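Local coordinates for Serine/threonine-protein kinase PknE (Mycobacterium tuberculosis, PDB 2H34) that phosphorylates serine and threonine residues of proteins with ATP and, as a membrane-bound kinase, probably helps the bacterium survive in its host, at residues 130-144 / 220-232. Residues are numbered along the deposited sequence; the frame is centred on the assembly and turned at random.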
loop_
_atom_site.group_PDB
_atom_site.type_symbol
_atom_site.label_atom_id
_atom_site.label_comp_id
_atom_site.label_asym_id
_atom_site.label_seq_id
_atom_site.Cartn_x
_atom_site.Cartn_y
_atom_site.Cartn_z
ATOM N N PRO A 130 5.889 -1.286 -18.017
ATOM C CA PRO A 130 6.685 -0.568 -17.023
ATOM C C PRO A 130 6.470 0.933 -17.114
ATOM O O PRO A 130 6.098 1.434 -18.173
ATOM C CB PRO A 130 8.128 -0.918 -17.414
ATOM C CG PRO A 130 8.058 -1.307 -18.842
ATOM C CD PRO A 130 6.743 -2.004 -18.980
ATOM N N LEU A 131 6.698 1.634 -16.007
ATOM C CA LEU A 131 6.599 3.092 -15.982
ATOM C C LEU A 131 7.934 3.752 -16.277
ATOM O O LEU A 131 8.977 3.268 -15.851
ATOM C CB LEU A 131 6.136 3.576 -14.614
ATOM C CG LEU A 131 4.863 3.021 -13.991
ATOM C CD1 LEU A 131 4.628 3.731 -12.674
ATOM C CD2 LEU A 131 3.664 3.180 -14.922
ATOM N N ALA A 132 7.898 4.867 -16.998
ATOM C CA ALA A 132 9.040 5.762 -17.072
ATOM C C ALA A 132 9.538 5.976 -15.642
ATOM O O ALA A 132 8.739 6.217 -14.737
ATOM C CB ALA A 132 8.628 7.084 -17.704
ATOM N N PRO A 133 10.853 5.825 -15.416
ATOM C CA PRO A 133 11.397 5.891 -14.050
ATOM C C PRO A 133 10.978 7.112 -13.210
ATOM O O PRO A 133 10.591 6.945 -12.058
ATOM C CB PRO A 133 12.911 5.843 -14.274
ATOM C CG PRO A 133 13.048 5.073 -15.546
ATOM C CD PRO A 133 11.900 5.533 -16.407
ATOM N N PRO A 134 11.036 8.327 -13.773
ATOM C CA PRO A 134 10.576 9.458 -12.963
ATOM C C PRO A 134 9.139 9.305 -12.463
ATOM O O PRO A 134 8.819 9.729 -11.358
ATOM C CB PRO A 134 10.673 10.637 -13.930
ATOM C CG PRO A 134 11.751 10.230 -14.884
ATOM C CD PRO A 134 11.524 8.767 -15.092
ATOM N N ARG A 135 8.286 8.700 -13.275
ATOM C CA ARG A 135 6.921 8.433 -12.881
ATOM C C ARG A 135 6.887 7.412 -11.743
ATOM O O ARG A 135 6.202 7.609 -10.734
ATOM C CB ARG A 135 6.155 7.930 -14.090
ATOM C CG ARG A 135 4.676 7.991 -13.946
ATOM C CD ARG A 135 4.054 8.271 -15.287
ATOM N NE ARG A 135 2.633 7.944 -15.305
ATOM C CZ ARG A 135 2.118 6.909 -15.957
ATOM N NH1 ARG A 135 2.910 6.090 -16.638
ATOM N NH2 ARG A 135 0.809 6.699 -15.935
ATOM N N ALA A 136 7.648 6.332 -11.898
ATOM C CA ALA A 136 7.742 5.306 -10.872
ATOM C C ALA A 136 8.136 5.946 -9.560
ATOM O O ALA A 136 7.493 5.735 -8.534
ATOM C CB ALA A 136 8.746 4.280 -11.267
ATOM N N VAL A 137 9.182 6.763 -9.621
ATOM C CA VAL A 137 9.703 7.449 -8.449
ATOM C C VAL A 137 8.613 8.335 -7.861
ATOM O O VAL A 137 8.290 8.215 -6.675
ATOM C CB VAL A 137 11.003 8.258 -8.760
ATOM C CG1 VAL A 137 11.517 8.975 -7.506
ATOM C CG2 VAL A 137 12.096 7.338 -9.299
ATOM N N ALA A 138 8.013 9.183 -8.689
ATOM C CA ALA A 138 6.943 10.053 -8.211
ATOM C C ALA A 138 5.909 9.252 -7.424
ATOM O O ALA A 138 5.532 9.632 -6.320
ATOM C CB ALA A 138 6.294 10.787 -9.351
ATOM N N ILE A 139 5.478 8.119 -7.970
ATOM C CA ILE A 139 4.510 7.283 -7.268
ATOM C C ILE A 139 5.091 6.721 -5.968
ATOM O O ILE A 139 4.492 6.883 -4.909
ATOM C CB ILE A 139 3.878 6.215 -8.196
ATOM C CG1 ILE A 139 3.005 6.938 -9.234
ATOM C CG2 ILE A 139 3.030 5.227 -7.399
ATOM C CD1 ILE A 139 2.921 6.264 -10.563
ATOM N N VAL A 140 6.275 6.122 -6.022
ATOM C CA VAL A 140 6.891 5.591 -4.795
ATOM C C VAL A 140 7.019 6.656 -3.701
ATOM O O VAL A 140 6.749 6.387 -2.533
ATOM C CB VAL A 140 8.244 4.922 -5.087
ATOM C CG1 VAL A 140 8.970 4.580 -3.812
ATOM C CG2 VAL A 140 8.015 3.651 -5.893
ATOM N N ARG A 141 7.383 7.873 -4.095
ATOM C CA ARG A 141 7.585 8.963 -3.137
ATOM C C ARG A 141 6.339 9.235 -2.305
ATOM O O ARG A 141 6.414 9.285 -1.085
ATOM C CB ARG A 141 8.089 10.242 -3.826
ATOM C CG ARG A 141 8.643 11.276 -2.848
ATOM C CD ARG A 141 8.967 12.605 -3.489
ATOM N NE ARG A 141 9.871 12.440 -4.630
ATOM C CZ ARG A 141 9.604 12.854 -5.873
ATOM N NH1 ARG A 141 8.459 13.482 -6.144
ATOM N NH2 ARG A 141 10.486 12.648 -6.851
ATOM N N GLN A 142 5.200 9.365 -2.977
ATOM C CA GLN A 142 3.914 9.622 -2.325
ATOM C C GLN A 142 3.437 8.507 -1.403
ATOM O O GLN A 142 2.889 8.793 -0.351
ATOM C CB GLN A 142 2.819 9.880 -3.350
ATOM C CG GLN A 142 3.051 11.033 -4.265
ATOM C CD GLN A 142 2.066 11.033 -5.409
ATOM O OE1 GLN A 142 2.391 10.593 -6.509
ATOM N NE2 GLN A 142 0.846 11.506 -5.156
ATOM N N ILE A 143 3.595 7.244 -1.801
ATOM C CA ILE A 143 3.169 6.144 -0.949
ATOM C C ILE A 143 4.101 5.984 0.249
ATOM O O ILE A 143 3.637 5.745 1.365
ATOM C CB ILE A 143 3.036 4.811 -1.723
ATOM C CG1 ILE A 143 1.790 4.828 -2.584
ATOM C CG2 ILE A 143 2.921 3.626 -0.779
ATOM C CD1 ILE A 143 2.085 5.237 -3.951
ATOM N N GLY A 144 5.407 6.121 0.023
ATOM C CA GLY A 144 6.380 6.021 1.118
ATOM C C GLY A 144 6.070 7.058 2.180
ATOM O O GLY A 144 6.195 6.814 3.392
ATOM N N ALA A 220 8.865 -3.954 1.219
ATOM C CA ALA A 220 7.776 -4.087 0.269
ATOM C C ALA A 220 7.830 -2.990 -0.812
ATOM O O ALA A 220 7.852 -3.286 -2.013
ATOM C CB ALA A 220 6.460 -4.064 1.004
ATOM N N LEU A 221 7.908 -1.731 -0.382
ATOM C CA LEU A 221 7.919 -0.597 -1.317
ATOM C C LEU A 221 9.025 -0.708 -2.364
ATOM O O LEU A 221 8.857 -0.276 -3.508
ATOM C CB LEU A 221 8.042 0.727 -0.567
ATOM C CG LEU A 221 7.665 2.007 -1.306
ATOM C CD1 LEU A 221 6.190 2.020 -1.623
ATOM C CD2 LEU A 221 8.026 3.231 -0.478
ATOM N N THR A 222 10.149 -1.294 -1.965
ATOM C CA THR A 222 11.289 -1.421 -2.856
ATOM C C THR A 222 11.024 -2.491 -3.924
ATOM O O THR A 222 11.355 -2.289 -5.098
ATOM C CB THR A 222 12.591 -1.681 -2.070
ATOM O OG1 THR A 222 12.639 -0.807 -0.944
ATOM C CG2 THR A 222 13.798 -1.423 -2.934
ATOM N N CYS A 223 10.412 -3.609 -3.528
ATOM C CA CYS A 223 9.862 -4.553 -4.501
ATOM C C CYS A 223 8.877 -3.834 -5.450
ATOM O O CYS A 223 8.958 -3.970 -6.676
ATOM C CB CYS A 223 9.159 -5.711 -3.800
ATOM S SG CYS A 223 10.198 -6.677 -2.671
ATOM N N VAL A 224 7.972 -3.040 -4.887
ATOM C CA VAL A 224 7.007 -2.339 -5.710
ATOM C C VAL A 224 7.715 -1.400 -6.698
ATOM O O VAL A 224 7.383 -1.380 -7.895
ATOM C CB VAL A 224 5.967 -1.580 -4.869
ATOM C CG1 VAL A 224 5.107 -0.713 -5.764
ATOM C CG2 VAL A 224 5.094 -2.550 -4.112
ATOM N N LEU A 225 8.698 -0.648 -6.204
ATOM C CA LEU A 225 9.487 0.228 -7.058
ATOM C C LEU A 225 10.116 -0.588 -8.184
ATOM O O LEU A 225 9.982 -0.242 -9.364
ATOM C CB LEU A 225 10.568 0.939 -6.243
ATOM C CG LEU A 225 11.630 1.752 -7.006
ATOM C CD1 LEU A 225 11.021 2.869 -7.845
ATOM C CD2 LEU A 225 12.668 2.307 -6.044
ATOM N N TYR A 226 10.783 -1.683 -7.808
ATOM C CA TYR A 226 11.371 -2.597 -8.772
ATOM C C TYR A 226 10.401 -2.922 -9.889
ATOM O O TYR A 226 10.716 -2.742 -11.072
ATOM C CB TYR A 226 11.795 -3.893 -8.101
ATOM C CG TYR A 226 12.523 -4.843 -9.046
ATOM C CD1 TYR A 226 13.886 -4.684 -9.317
ATOM C CD2 TYR A 226 11.844 -5.893 -9.675
ATOM C CE1 TYR A 226 14.544 -5.549 -10.184
ATOM C CE2 TYR A 226 12.496 -6.758 -10.539
ATOM C CZ TYR A 226 13.840 -6.583 -10.784
ATOM O OH TYR A 226 14.478 -7.434 -11.643
ATOM N N GLU A 227 9.215 -3.388 -9.502
ATOM C CA GLU A 227 8.204 -3.803 -10.466
ATOM C C GLU A 227 7.789 -2.687 -11.414
ATOM O O GLU A 227 7.597 -2.938 -12.609
ATOM C CB GLU A 227 6.978 -4.382 -9.771
ATOM C CG GLU A 227 6.054 -5.081 -10.751
ATOM C CD GLU A 227 4.967 -5.893 -10.085
ATOM O OE1 GLU A 227 5.059 -6.140 -8.856
ATOM O OE2 GLU A 227 4.025 -6.290 -10.808
ATOM N N CYS A 228 7.662 -1.472 -10.882
ATOM C CA CYS A 228 7.309 -0.304 -11.685
ATOM C C CYS A 228 8.340 -0.054 -12.765
ATOM O O CYS A 228 8.020 0.424 -13.858
ATOM C CB CYS A 228 7.232 0.947 -10.811
ATOM S SG CYS A 228 5.929 0.938 -9.571
ATOM N N LEU A 229 9.589 -0.364 -12.432
ATOM C CA LEU A 229 10.708 -0.101 -13.318
ATOM C C LEU A 229 10.801 -1.171 -14.386
ATOM O O LEU A 229 10.791 -0.875 -15.582
ATOM C CB LEU A 229 12.015 -0.016 -12.517
ATOM C CG LEU A 229 12.159 1.209 -11.607
ATOM C CD1 LEU A 229 13.244 1.017 -10.557
ATOM C CD2 LEU A 229 12.414 2.473 -12.426
ATOM N N THR A 230 10.875 -2.418 -13.943
ATOM C CA THR A 230 11.200 -3.512 -14.834
ATOM C C THR A 230 9.970 -4.005 -15.567
ATOM O O THR A 230 10.049 -4.379 -16.733
ATOM C CB THR A 230 11.822 -4.688 -14.072
ATOM O OG1 THR A 230 10.892 -5.159 -13.092
ATOM C CG2 THR A 230 13.118 -4.263 -13.388
ATOM N N GLY A 231 8.838 -4.001 -14.872
ATOM C CA GLY A 231 7.607 -4.563 -15.406
ATOM C C GLY A 231 7.101 -5.716 -14.565
ATOM O O GLY A 231 5.923 -6.037 -14.607
ATOM N N SER A 232 7.988 -6.329 -13.786
ATOM C CA SER A 232 7.640 -7.520 -12.992
ATOM C C SER A 232 8.282 -7.561 -11.582
ATOM O O SER A 232 9.319 -6.947 -11.359
ATOM C CB SER A 232 7.983 -8.787 -13.782
ATOM O OG SER A 232 9.238 -8.649 -14.410
#
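Val140 sits between Leu221 and Leu225 in an antiparallel helix pair. Its chi1 of 171° sets CG1 opposite the backbone N and CG2 opposite the carbonyl carbon, which turns each methyl to a different leucine. CG1 lies 3.7 Å from Leu221 CD2. CG2 meets CB and CD1 of Leu225, whose side chain crosses it at about a right angle. Leu221 is forked in turn: its CD1 packs on Ile143 CG2, and its CD2 rests 3.6 Å from Gly144 CA. Toward the other end, Ala136 CB abuts Cys228 CB at 3.7 Å. Leu229 starts away from the partner helix but bends back, so that CD2 reaches Pro133 CB at 3.9 Å.

The polar link lies just before the start of helix 133-152. Leu131 N donates to Cys228 O at 2.8 Å, and the N-H...O angle is 158°. This carbonyl is in the last turn of its helix, so the bond ties the loop to that C-terminal end. Beside it, Pro130 lays its CB by Leu229 O, with its CA near Cys228 O. Gly231, with positive phi, ends the helix there.

The axes of segments 133-144 and 220-230 approach to 9.2 Å, with 156° between their N-to-C directions. This is packing of the αE and αF helices in the C-terminal lobe of the kinase fold. Helix 121-128 packs on Leu131 and Cys228, strand 165-167 meets Ile143, and helix 284-293 lies against Leu221.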